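Local coordinates for protein beta-fructofuranosidase (Arthrobacter, PDB 3WPU) that belongs to the levansucrase/invertase family of the beta-fructosidase clan, whose members are built on a five-bladed beta-propeller, at residues D23-W28 and I327-C332; A85-V90 and Y424-G429; E94-L99 and A482-N487. One frame throughout, in Å; residues are numbered along the deposited sequence.

Contact 1 of 3, residues D23-W28 and I327-C332; sequences DFTAKW and ILSANC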
ATOM      1  N   ASP A  23       0.618 -19.923 -15.191  1.00 14.00           N
ATOM      2  CA  ASP A  23       1.966 -19.808 -14.634  1.00 15.15           C
ATOM      3  C   ASP A  23       2.755 -18.596 -15.098  1.00 15.38           C
ATOM      4  O   ASP A  23       3.873 -18.367 -14.616  1.00 17.97           O
ATOM      5  CB  ASP A  23       2.707 -21.102 -14.922  1.00 16.01           C
ATOM      6  CG  ASP A  23       2.082 -22.237 -14.207  1.00 17.14           C
ATOM      7  OD1 ASP A  23       1.243 -22.945 -14.806  1.00 19.61           O
ATOM      8  OD2 ASP A  23       2.350 -22.355 -13.015  1.00 17.74           O
ATOM      9  N   PHE A  24       2.192 -17.805 -16.002  1.00 14.25           N
ATOM     10  CA  PHE A  24       2.908 -16.659 -16.512  1.00 14.14           C
ATOM     11  C   PHE A  24       3.171 -15.631 -15.424  1.00 12.08           C
ATOM     12  O   PHE A  24       2.247 -15.186 -14.755  1.00 12.35           O
ATOM     13  CB  PHE A  24       2.112 -15.982 -17.607  1.00 15.01           C
ATOM     14  CG  PHE A  24       2.828 -14.820 -18.208  1.00 15.91           C
ATOM     15  CD1 PHE A  24       3.693 -14.993 -19.277  1.00 16.82           C
ATOM     16  CD2 PHE A  24       2.670 -13.547 -17.664  1.00 16.30           C
ATOM     17  CE1 PHE A  24       4.351 -13.899 -19.841  1.00 17.26           C
ATOM     18  CE2 PHE A  24       3.353 -12.462 -18.199  1.00 16.62           C
ATOM     19  CZ  PHE A  24       4.195 -12.638 -19.287  1.00 16.93           C
ATOM     20  N   THR A  25       4.421 -15.219 -15.316  1.00 11.37           N
ATOM     21  CA  THR A  25       4.832 -14.161 -14.383  1.00 10.91           C
ATOM     22  C   THR A  25       5.479 -13.056 -15.212  1.00 10.94           C
ATOM     23  O   THR A  25       6.476 -13.300 -15.928  1.00 11.81           O
ATOM     24  CB  THR A  25       5.842 -14.682 -13.368  1.00 10.49           C
ATOM     25  OG1 THR A  25       5.286 -15.723 -12.569  1.00 10.17           O
ATOM     26  CG2 THR A  25       6.308 -13.553 -12.429  1.00 10.31           C
ATOM     27  N   ALA A  26       4.924 -11.849 -15.099  1.00 11.06           N
ATOM     28  CA  ALA A  26       5.467 -10.666 -15.780  1.00 10.70           C
ATOM     29  C   ALA A  26       6.767 -10.282 -15.103  1.00 10.86           C
ATOM     30  O   ALA A  26       6.905 -10.486 -13.897  1.00 10.04           O
ATOM     31  CB  ALA A  26       4.514  -9.494 -15.706  1.00 11.34           C
ATOM     32  N   LYS A  27       7.684  -9.734 -15.890  1.00 11.30           N
ATOM     33  CA  LYS A  27       8.965  -9.240 -15.365  1.00 11.38           C
ATOM     34  C   LYS A  27       9.054  -7.740 -15.487  1.00 10.70           C
ATOM     35  O   LYS A  27       8.790  -7.159 -16.553  1.00  9.96           O
ATOM     36  CB  LYS A  27      10.123  -9.881 -16.130  1.00 13.14           C
ATOM     37  CG  LYS A  27      10.180 -11.395 -15.980  1.00 15.09           C
ATOM     38  CD  LYS A  27      11.375 -11.961 -16.705  1.00 18.45           C
ATOM     39  CE  LYS A  27      11.437 -13.465 -16.592  1.00 20.49           C
ATOM     40  NZ  LYS A  27      10.426 -14.085 -17.479  1.00 22.91           N
ATOM     41  N   TRP A  28       9.450  -7.091 -14.384  1.00 10.32           N
ATOM     42  CA  TRP A  28       9.924  -5.716 -14.428  1.00 10.04           C
ATOM     43  C   TRP A  28      11.412  -5.853 -14.687  1.00  9.84           C
ATOM     44  O   TRP A  28      12.145  -6.287 -13.803  1.00 10.27           O
ATOM     45  CB  TRP A  28       9.665  -5.014 -13.100  1.00 10.04           C
ATOM     46  CG  TRP A  28      10.047  -3.577 -13.056  1.00  9.58           C
ATOM     47  CD1 TRP A  28      10.182  -2.729 -14.115  1.00  9.46           C
ATOM     48  CD2 TRP A  28      10.306  -2.784 -11.878  1.00  9.56           C
ATOM     49  NE1 TRP A  28      10.548  -1.478 -13.676  1.00  9.46           N
ATOM     50  CE2 TRP A  28      10.567  -1.482 -12.310  1.00  9.46           C
ATOM     51  CE3 TRP A  28      10.260  -3.047 -10.506  1.00  9.63           C
ATOM     52  CZ2 TRP A  28      10.867  -0.454 -11.424  1.00  9.47           C
ATOM     53  CZ3 TRP A  28      10.593  -2.026  -9.634  1.00  9.36           C
ATOM     54  CH2 TRP A  28      10.839  -0.752 -10.097  1.00  9.41           C
ATOM     55  N   ILE A 327       2.575 -12.849  -9.945  1.00  9.71           N
ATOM     56  CA  ILE A 327       2.174 -12.033 -11.119  1.00  9.64           C
ATOM     57  C   ILE A 327       3.228 -11.073 -11.631  1.00 10.31           C
ATOM     58  O   ILE A 327       3.167 -10.661 -12.803  1.00 11.30           O
ATOM     59  CB  ILE A 327       0.825 -11.291 -10.925  1.00  9.37           C
ATOM     60  CG1 ILE A 327       0.837 -10.412  -9.661  1.00  9.56           C
ATOM     61  CG2 ILE A 327      -0.329 -12.285 -10.853  1.00  9.61           C
ATOM     62  CD1 ILE A 327      -0.356  -9.483  -9.546  1.00  9.87           C
ATOM     63  N   LEU A 328       4.175 -10.678 -10.779  1.00 10.16           N
ATOM     64  CA  LEU A 328       5.277  -9.817 -11.196  1.00 10.44           C
ATOM     65  C   LEU A 328       6.541 -10.226 -10.442  1.00  9.98           C
ATOM     66  O   LEU A 328       6.477 -10.574  -9.246  1.00  9.95           O
ATOM     67  CB  LEU A 328       4.952  -8.358 -10.900  1.00 10.95           C
ATOM     68  CG  LEU A 328       5.998  -7.331 -11.349  1.00 11.52           C
ATOM     69  CD1 LEU A 328       5.907  -7.085 -12.848  1.00 11.86           C
ATOM     70  CD2 LEU A 328       5.916  -6.031 -10.556  1.00 12.62           C
ATOM     71  N   SER A 329       7.646 -10.309 -11.161  1.00  9.34           N
ATOM     72  CA  SER A 329       8.969 -10.512 -10.549  1.00  9.79           C
ATOM     73  C   SER A 329       9.869  -9.387 -10.957  1.00  9.31           C
ATOM     74  O   SER A 329       9.759  -8.862 -12.070  1.00  9.07           O
ATOM     75  CB  SER A 329       9.608 -11.840 -10.955  1.00 10.25           C
ATOM     76  OG  SER A 329       9.755 -11.961 -12.373  1.00 10.46           O
ATOM     77  N   ALA A 330      10.770  -9.031 -10.035  1.00  9.37           N
ATOM     78  CA  ALA A 330      11.773  -8.012 -10.217  1.00  9.84           C
ATOM     79  C   ALA A 330      13.191  -8.573  -9.965  1.00 10.25           C
ATOM     80  O   ALA A 330      14.035  -7.943  -9.287  1.00  9.87           O
ATOM     81  CB  ALA A 330      11.478  -6.851  -9.280  1.00  9.93           C
ATOM     82  N   ASN A 331      13.438  -9.760 -10.504  1.00 10.12           N
ATOM     83  CA  ASN A 331      14.718 -10.450 -10.318  1.00 10.59           C
ATOM     84  C   ASN A 331      15.850  -9.650 -10.926  1.00 10.74           C
ATOM     85  O   ASN A 331      15.770  -9.192 -12.070  1.00 10.19           O
ATOM     86  CB  ASN A 331      14.697 -11.867 -10.892  1.00 11.10           C
ATOM     87  CG  ASN A 331      13.680 -12.759 -10.202  1.00 11.32           C
ATOM     88  OD1 ASN A 331      13.160 -12.442  -9.145  1.00 11.49           O
ATOM     89  ND2 ASN A 331      13.360 -13.871 -10.841  1.00 12.69           N
ATOM     90  N   CYS A 332      16.863  -9.419 -10.100  1.00 11.09           N
ATOM     91  CA  CYS A 332      17.973  -8.521 -10.396  1.00 11.63           C
ATOM     92  C   CYS A 332      17.557  -7.059 -10.653  1.00 11.18           C
ATOM     93  O   CYS A 332      18.253  -6.323 -11.356  1.00 10.86           O
ATOM     94  CB  CYS A 332      18.813  -9.086 -11.558  1.00 12.36           C
ATOM     95  SG  CYS A 332      19.628 -10.634 -11.084  1.00 12.90           S
TER
HETATM   96  O   HOH W   1      13.371  -8.689 -13.676  1.00 12.76           O
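Ala26 and Ser329 meet through their backbones, with Ser329 N donating to Ala26 O at 2.8 Å. Trp28 N gives a similar bond to Ser329 O at 2.9 Å. The third bond, from Ala26 N to Ile327 O at 3.1 Å, is more bent, 146° at the hydrogen. CA-H...O contacts fill in between these bonds: Leu328 CA is 3.2 Å from Ala26 O, and Lys27 CA faces Ser329 O. The strands run parallel, with Ala26 in register with Leu328 and Lys27 with Ser329.

On one face, Leu328 CD1 lies 4.0 Å from Ala26 CB. Leu328 CG is anti to the backbone N (chi1 -177°), and the second torsion then turns CD1 toward Ala26 and Trp28 N. On the other face, Ser329 OG sits 3.7 Å from Lys27 CG. Thr25 CG2 covers Ser329 N at 3.7 Å, while Thr25 OG1 bonds to Pro326 O. Farther along, Trp28 CE3 approaches Ala330 CB obliquely at 4.2 Å. A water joins Trp28 O and Asn331 O.

Trp28 is held from outside by a bond from NE1 to Ser389 O and by an edge-to-face meeting with Phe373. Ile327 and Leu328 form a classic beta bulge opposite Val308, and the disulfide Cys332-Cys276 follows. Strand 26-27 is one of the two edge strands of this mixed sheet. The contact is mainly one of backbone dipoles: direct bonds pair peptide groups in a largely buried setting, while the side chains add close packing.

Contact 2 of 3, residues A85-V90 and Y424-G429; sequences ANQYSV and YVMPGG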
ATOM      1  N   ALA A  85     -12.654  -1.824  -3.905  1.00 10.82           N
ATOM      2  CA  ALA A  85     -11.738  -0.849  -3.245  1.00 10.70           C
ATOM      3  C   ALA A  85     -12.371   0.530  -2.995  1.00 11.30           C
ATOM      4  O   ALA A  85     -11.681   1.508  -2.658  1.00 11.03           O
ATOM      5  CB  ALA A  85     -10.406  -0.749  -3.994  1.00 10.85           C
ATOM      6  N   ASN A  86     -13.701   0.615  -3.060  1.00 11.11           N
ATOM      7  CA  ASN A  86     -14.378   1.794  -2.560  1.00 11.88           C
ATOM      8  C   ASN A  86     -14.078   1.913  -1.079  1.00 11.63           C
ATOM      9  O   ASN A  86     -13.868   0.888  -0.409  1.00 11.35           O
ATOM     10  CB  ASN A  86     -15.885   1.682  -2.738  1.00 12.72           C
ATOM     11  CG  ASN A  86     -16.291   1.684  -4.176  1.00 13.86           C
ATOM     12  OD1 ASN A  86     -15.905   2.567  -4.925  1.00 14.98           O
ATOM     13  ND2 ASN A  86     -17.077   0.673  -4.585  1.00 14.75           N
ATOM     14  N   GLN A  87     -14.013   3.154  -0.603  1.00 11.54           N
ATOM     15  CA  GLN A  87     -13.648   3.471   0.766  1.00 11.63           C
ATOM     16  C   GLN A  87     -14.864   3.910   1.571  1.00 12.18           C
ATOM     17  O   GLN A  87     -15.685   4.708   1.098  1.00 11.71           O
ATOM     18  CB  GLN A  87     -12.529   4.523   0.780  1.00 11.55           C
ATOM     19  CG  GLN A  87     -11.331   4.023  -0.021  1.00 11.66           C
ATOM     20  CD  GLN A  87     -10.106   4.905  -0.047  1.00 11.31           C
ATOM     21  OE1 GLN A  87      -9.053   4.481  -0.564  1.00 11.72           O
ATOM     22  NE2 GLN A  87     -10.196   6.091   0.515  1.00 11.50           N
ATOM     23  N   TYR A  88     -14.965   3.386   2.796  1.00 13.24           N
ATOM     24  CA  TYR A  88     -16.185   3.482   3.588  1.00 13.75           C
ATOM     25  C   TYR A  88     -16.159   4.278   4.891  1.00 14.04           C
ATOM     26  O   TYR A  88     -15.194   4.243   5.663  1.00 15.69           O
ATOM     27  CB  TYR A  88     -16.659   2.085   3.934  1.00 13.98           C
ATOM     28  CG  TYR A  88     -17.348   1.399   2.796  1.00 14.16           C
ATOM     29  CD1 TYR A  88     -16.620   0.883   1.736  1.00 14.18           C
ATOM     30  CD2 TYR A  88     -18.733   1.265   2.777  1.00 14.84           C
ATOM     31  CE1 TYR A  88     -17.241   0.265   0.678  1.00 14.63           C
ATOM     32  CE2 TYR A  88     -19.371   0.644   1.714  1.00 14.52           C
ATOM     33  CZ  TYR A  88     -18.618   0.160   0.658  1.00 14.94           C
ATOM     34  OH  TYR A  88     -19.218  -0.482  -0.403  1.00 15.88           O
ATOM     35  N   SER A  89     -17.278   4.966   5.131  1.00 13.28           N
ATOM     36  CA  SER A  89     -17.662   5.414   6.460  1.00 13.48           C
ATOM     37  C   SER A  89     -18.705   4.427   6.961  1.00 13.68           C
ATOM     38  O   SER A  89     -19.373   3.772   6.149  1.00 12.31           O
ATOM     39  CB  SER A  89     -18.219   6.845   6.417  1.00 13.61           C
ATOM     40  OG  SER A  89     -19.430   6.882   5.689  1.00 13.51           O
ATOM     41  N   VAL A  90     -18.848   4.322   8.281  1.00 13.82           N
ATOM     42  CA  VAL A  90     -19.878   3.479   8.913  1.00 14.63           C
ATOM     43  C   VAL A  90     -20.659   4.342   9.900  1.00 15.54           C
ATOM     44  O   VAL A  90     -20.087   4.978  10.795  1.00 13.71           O
ATOM     45  CB  VAL A  90     -19.293   2.242   9.644  1.00 14.62           C
ATOM     46  CG1 VAL A  90     -20.419   1.365  10.193  1.00 14.90           C
ATOM     47  CG2 VAL A  90     -18.413   1.415   8.710  1.00 14.60           C
ATOM     48  N   TYR A 424      -0.586   4.645  -0.963  1.00  9.81           N
ATOM     49  CA  TYR A 424      -1.760   3.836  -1.260  1.00  9.67           C
ATOM     50  C   TYR A 424      -2.644   4.640  -2.184  1.00  9.76           C
ATOM     51  O   TYR A 424      -3.000   5.778  -1.877  1.00  9.74           O
ATOM     52  CB  TYR A 424      -2.478   3.493   0.052  1.00  9.43           C
ATOM     53  CG  TYR A 424      -3.733   2.693  -0.187  1.00  9.56           C
ATOM     54  CD1 TYR A 424      -3.682   1.319  -0.375  1.00  9.72           C
ATOM     55  CD2 TYR A 424      -4.955   3.327  -0.256  1.00  9.49           C
ATOM     56  CE1 TYR A 424      -4.822   0.587  -0.655  1.00  9.67           C
ATOM     57  CE2 TYR A 424      -6.116   2.603  -0.517  1.00  9.59           C
ATOM     58  CZ  TYR A 424      -6.055   1.251  -0.695  1.00  9.73           C
ATOM     59  OH  TYR A 424      -7.201   0.493  -0.948  1.00  9.97           O
ATOM     60  N   VAL A 425      -3.005   4.035  -3.329  1.00  9.96           N
ATOM     61  CA  VAL A 425      -3.803   4.700  -4.354  1.00 10.20           C
ATOM     62  C   VAL A 425      -5.293   4.440  -4.097  1.00 10.36           C
ATOM     63  O   VAL A 425      -5.729   3.291  -4.021  1.00 10.61           O
ATOM     64  CB  VAL A 425      -3.424   4.211  -5.778  1.00 10.14           C
ATOM     65  CG1 VAL A 425      -4.129   5.059  -6.814  1.00 10.13           C
ATOM     66  CG2 VAL A 425      -1.904   4.259  -5.966  1.00 10.69           C
ATOM     67  N   MET A 426      -6.033   5.536  -3.967  1.00 10.89           N
ATOM     68  CA  MET A 426      -7.430   5.563  -3.595  1.00 11.13           C
ATOM     69  C   MET A 426      -8.259   5.887  -4.823  1.00 11.39           C
ATOM     70  O   MET A 426      -7.731   6.318  -5.852  1.00 11.03           O
ATOM     71  CB  MET A 426      -7.642   6.644  -2.533  1.00 11.47           C
ATOM     72  CG  MET A 426      -6.730   6.443  -1.349  1.00 11.17           C
ATOM     73  SD  MET A 426      -7.023   7.504   0.088  1.00 10.87           S
ATOM     74  CE  MET A 426      -6.564   9.103  -0.594  1.00 11.68           C
ATOM     75  N   PRO A 427      -9.580   5.727  -4.710  1.00 11.70           N
ATOM     76  CA  PRO A 427     -10.429   6.034  -5.854  1.00 12.31           C
ATOM     77  C   PRO A 427     -10.219   7.456  -6.392  1.00 12.20           C
ATOM     78  O   PRO A 427      -9.953   8.408  -5.620  1.00 12.82           O
ATOM     79  CB  PRO A 427     -11.835   5.832  -5.291  1.00 12.16           C
ATOM     80  CG  PRO A 427     -11.641   4.783  -4.242  1.00 11.97           C
ATOM     81  CD  PRO A 427     -10.359   5.212  -3.569  1.00 11.92           C
ATOM     82  N   GLY A 428     -10.250   7.563  -7.722  1.00 13.04           N
ATOM     83  CA  GLY A 428     -10.009   8.822  -8.411  1.00 12.86           C
ATOM     84  C   GLY A 428      -8.551   9.246  -8.468  1.00 13.16           C
ATOM     85  O   GLY A 428      -8.251  10.393  -8.785  1.00 13.36           O
ATOM     86  N   GLY A 429      -7.645   8.321  -8.178  1.00 12.15           N
ATOM     87  CA  GLY A 429      -6.226   8.584  -8.281  1.00 10.83           C
ATOM     88  C   GLY A 429      -5.674   9.410  -7.159  1.00 10.72           C
ATOM     89  O   GLY A 429      -4.554   9.892  -7.282  1.00 10.98           O
TER
HETATM   90  O   HOH W   2      -9.219   2.046  -1.836  1.00 10.45           O
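Gln87 passes its carboxamide obliquely over the CD corner of Pro427, with Gln87 CD 3.5 Å from Pro427 CD. The side chain leaves with CG anti to the carbonyl carbon (chi1 -57°) and stays extended, so its amide end reaches the 424-429 segment. There it crosses Met426 at about a right angle. Gln87 OE1 lies 3.1 Å from Met426 CG, a tight approach to the thioether chain. The same oxygen meets the edge of the Tyr424 ring in its plane, 3.5 Å from CE2. Gln87 NE2 makes a weak hydrogen bond to Met426 SD at 3.5 Å, with 158° at the hydrogen. Its stronger partner is Pro485 O.

Strand 88-90 belongs to a large mixed sheet, and strand 423-425 borders a separate four-stranded antiparallel sheet. The contact sets a sheet built mostly from early strands beside one built late in the chain, as would be expected where the first and last blades of a propeller meet.

A water completes the polar side. It accepts from Tyr424 OH at 2.7 Å and donates to Gln87 OE1 at 2.8 Å and to Ala85 O. These three bonds link the phenol to both a side-chain and a backbone carbonyl. Gln87 OE1 is therefore bonded to the water as well as packed against carbon. Pro427 CG also rests 3.6 Å from Ala85 O, extending the contact back to Ala85, in the loop before strand 88-90. After Pro427 the chain turns, with a weak bond from Gly429 N back to Met426 O.

Contact 3 of 3, residues E94-L99 and A482-N487; sequences EIIFSL and ADIPAN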
ATOM      1  N   GLU A  94     -15.791   8.040   9.159  1.00 12.35           N
ATOM      2  CA  GLU A  94     -14.691   7.479   8.352  1.00 12.01           C
ATOM      3  C   GLU A  94     -13.783   6.768   9.364  1.00 11.92           C
ATOM      4  O   GLU A  94     -13.565   7.293  10.459  1.00 11.86           O
ATOM      5  CB  GLU A  94     -13.912   8.551   7.600  1.00 12.27           C
ATOM      6  CG  GLU A  94     -14.703   9.205   6.492  1.00 12.44           C
ATOM      7  CD  GLU A  94     -13.933  10.218   5.686  1.00 12.43           C
ATOM      8  OE1 GLU A  94     -12.877  10.730   6.141  1.00 12.16           O
ATOM      9  OE2 GLU A  94     -14.415  10.543   4.580  1.00 13.59           O
ATOM     10  N   ILE A  95     -13.264   5.595   8.983  1.00 11.56           N
ATOM     11  CA  ILE A  95     -12.457   4.736   9.834  1.00 11.88           C
ATOM     12  C   ILE A  95     -11.238   4.282   9.029  1.00 12.11           C
ATOM     13  O   ILE A  95     -11.365   3.799   7.900  1.00 11.82           O
ATOM     14  CB  ILE A  95     -13.241   3.479  10.294  1.00 12.19           C
ATOM     15  CG1 ILE A  95     -14.407   3.863  11.203  1.00 12.25           C
ATOM     16  CG2 ILE A  95     -12.303   2.487  10.990  1.00 12.16           C
ATOM     17  CD1 ILE A  95     -15.439   2.773  11.349  1.00 12.68           C
ATOM     18  N   ILE A  96     -10.058   4.460   9.615  1.00 10.83           N
ATOM     19  CA  ILE A  96      -8.811   3.961   9.021  1.00 11.12           C
ATOM     20  C   ILE A  96      -8.051   3.107  10.020  1.00 10.73           C
ATOM     21  O   ILE A  96      -8.223   3.241  11.251  1.00 10.62           O
ATOM     22  CB  ILE A  96      -7.918   5.086   8.497  1.00 11.07           C
ATOM     23  CG1 ILE A  96      -7.520   6.014   9.646  1.00 11.01           C
ATOM     24  CG2 ILE A  96      -8.620   5.812   7.346  1.00 11.18           C
ATOM     25  CD1 ILE A  96      -6.540   7.114   9.272  1.00 11.33           C
ATOM     26  N   PHE A  97      -7.228   2.228   9.464  1.00 10.54           N
ATOM     27  CA  PHE A  97      -6.300   1.389  10.226  1.00 10.86           C
ATOM     28  C   PHE A  97      -4.895   1.814   9.909  1.00 10.30           C
ATOM     29  O   PHE A  97      -4.591   2.130   8.750  1.00  9.65           O
ATOM     30  CB  PHE A  97      -6.480  -0.080   9.840  1.00 11.36           C
ATOM     31  CG  PHE A  97      -7.770  -0.673  10.319  1.00 12.45           C
ATOM     32  CD1 PHE A  97      -7.879  -1.178  11.602  1.00 12.83           C
ATOM     33  CD2 PHE A  97      -8.861  -0.739   9.482  1.00 13.92           C
ATOM     34  CE1 PHE A  97      -9.058  -1.742  12.053  1.00 14.10           C
ATOM     35  CE2 PHE A  97     -10.044  -1.308   9.924  1.00 13.85           C
ATOM     36  CZ  PHE A  97     -10.144  -1.805  11.202  1.00 13.82           C
ATOM     37  N   SER A  98      -4.034   1.837  10.931  1.00 10.11           N
ATOM     38  CA  SER A  98      -2.652   2.236  10.770  1.00 10.07           C
ATOM     39  C   SER A  98      -1.700   1.370  11.583  1.00  9.80           C
ATOM     40  O   SER A  98      -2.047   0.909  12.679  1.00  9.18           O
ATOM     41  CB  SER A  98      -2.428   3.670  11.264  1.00 10.39           C
ATOM     42  OG  SER A  98      -3.242   4.639  10.621  1.00 10.48           O
ATOM     43  N   LEU A  99      -0.473   1.200  11.075  1.00  9.77           N
ATOM     44  CA  LEU A  99       0.614   0.691  11.887  1.00  9.54           C
ATOM     45  C   LEU A  99       1.017   1.825  12.822  1.00  9.28           C
ATOM     46  O   LEU A  99       1.199   2.960  12.371  1.00  9.43           O
ATOM     47  CB  LEU A  99       1.830   0.275  11.046  1.00  9.49           C
ATOM     48  CG  LEU A  99       1.589  -0.855  10.040  1.00  9.65           C
ATOM     49  CD1 LEU A  99       2.903  -1.374   9.510  1.00  9.82           C
ATOM     50  CD2 LEU A  99       0.758  -1.948  10.685  1.00 10.42           C
ATOM     51  N   ALA A 482      -3.479  13.977   5.734  1.00 12.08           N
ATOM     52  CA  ALA A 482      -4.076  12.730   6.203  1.00 11.92           C
ATOM     53  C   ALA A 482      -5.508  12.552   5.671  1.00 12.06           C
ATOM     54  O   ALA A 482      -6.371  11.959   6.314  1.00 12.28           O
ATOM     55  CB  ALA A 482      -4.018  12.645   7.727  1.00 12.39           C
ATOM     56  N   ASP A 483      -5.746  13.052   4.458  1.00 11.69           N
ATOM     57  CA  ASP A 483      -7.070  12.941   3.887  1.00 11.21           C
ATOM     58  C   ASP A 483      -7.259  11.564   3.236  1.00 11.21           C
ATOM     59  O   ASP A 483      -6.684  11.278   2.185  1.00 10.61           O
ATOM     60  CB  ASP A 483      -7.311  14.065   2.870  1.00 11.66           C
ATOM     61  CG  ASP A 483      -8.751  14.130   2.403  1.00 12.42           C
ATOM     62  OD1 ASP A 483      -9.635  13.644   3.135  1.00 12.78           O
ATOM     63  OD2 ASP A 483      -8.997  14.714   1.315  1.00 12.96           O
ATOM     64  N   ILE A 484      -8.090  10.734   3.860  1.00 11.22           N
ATOM     65  CA  ILE A 484      -8.427   9.418   3.349  1.00 10.80           C
ATOM     66  C   ILE A 484      -9.966   9.340   3.243  1.00 11.48           C
ATOM     67  O   ILE A 484     -10.652   8.859   4.150  1.00 11.73           O
ATOM     68  CB  ILE A 484      -7.833   8.322   4.247  1.00 10.89           C
ATOM     69  CG1 ILE A 484      -6.305   8.452   4.251  1.00 11.20           C
ATOM     70  CG2 ILE A 484      -8.287   6.947   3.754  1.00 10.64           C
ATOM     71  CD1 ILE A 484      -5.555   7.386   5.010  1.00 11.50           C
ATOM     72  N   PRO A 485     -10.506   9.890   2.165  1.00 11.97           N
ATOM     73  CA  PRO A 485     -11.942  10.115   2.123  1.00 11.97           C
ATOM     74  C   PRO A 485     -12.754   8.884   1.743  1.00 12.76           C
ATOM     75  O   PRO A 485     -12.345   8.090   0.882  1.00 13.26           O
ATOM     76  CB  PRO A 485     -12.080  11.192   1.029  1.00 12.41           C
ATOM     77  CG  PRO A 485     -10.931  10.977   0.142  1.00 12.30           C
ATOM     78  CD  PRO A 485      -9.816  10.450   0.989  1.00 12.19           C
ATOM     79  N   ALA A 486     -13.938   8.763   2.330  1.00 13.40           N
ATOM     80  CA  ALA A 486     -14.869   7.683   1.989  1.00 13.99           C
ATOM     81  C   ALA A 486     -15.722   8.126   0.808  1.00 14.87           C
ATOM     82  O   ALA A 486     -16.221   9.251   0.804  1.00 16.06           O
ATOM     83  CB  ALA A 486     -15.745   7.353   3.182  1.00 14.17           C
ATOM     84  N   ASN A 487     -15.883   7.254  -0.187  1.00 14.89           N
ATOM     85  CA  ASN A 487     -16.819   7.508  -1.286  1.00 15.15           C
ATOM     86  C   ASN A 487     -18.066   6.634  -1.201  1.00 15.81           C
ATOM     87  O   ASN A 487     -18.988   6.790  -2.000  1.00 16.61           O
ATOM     88  CB  ASN A 487     -16.131   7.350  -2.653  1.00 15.08           C
ATOM     89  CG  ASN A 487     -15.614   5.954  -2.885  1.00 15.44           C
ATOM     90  OD1 ASN A 487     -14.790   5.449  -2.113  1.00 15.90           O
ATOM     91  ND2 ASN A 487     -16.081   5.313  -3.950  1.00 15.82           N
TER
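Segment 94-99 of strand 93-102 and the irregular segment 482-487 approach most closely at Glu94 and Ala486, whose CA atoms are 6.4 Å apart, and no backbone-to-backbone hydrogen bond spans the gap. A side chain bridges it instead. Glu94 OE2 accepts from Ala486 N at 2.9 Å along a nearly straight bond, 168° at the hydrogen. The N-H comes from above the carboxylate plane, 61° out of it. Glu94 CG also packs on Ala486 CB at 3.9 Å.

The other oxygen, Glu94 OE1, forms a salt bridge with Arg121 NE. Arg121 NH2 pairs with Asp483 OD1, which lies 5.3 Å from Glu94 OE1. The shared arginine probably offsets the repulsion between the two acids, and it links the carboxylate from the strand with the one from the loop.

Ile96 and Ile484 form the apolar half. Their side chains cross at about a right angle, with Ile96 CG2 3.8 Å from Ile484 CG2. With Ile96 CG1 between the backbone N and the carbonyl carbon (chi1 61°), CG2 is left anti to the carbonyl carbon, and it is this branch that meets Ile484. Both isoleucines also touch Thr77.

Loop 482-487 thus packs on Glu94 and Ile96 of strand 93-102. The antiparallel order 72-81, 93-102, 115-122, 137-141 is consistent with a four-stranded propeller blade.

Contacts 2 and 3 are neighbours, with centres 8 Å apart. Asn487 joins them: its side chain probably hydrogen-bonds to Gln87 N and Asn86 OD1. Strands 88-90 and 93-102 follow each other in the chain and pair in the same mixed sheet. Contact 1 belongs to another sheet, its centre 27 Å from that of contact 2 and 31 Å from that of contact 3. Contacts 1 and 3 lie on opposite sides of the chain's centre. The first segments come in the order 23-28, 85-90, 94-99, and their partners follow in that order at 327-332, 424-429 and 482-487. Each joins early to later chain, consistent with a ring-like propeller whose early and late parts adjoin.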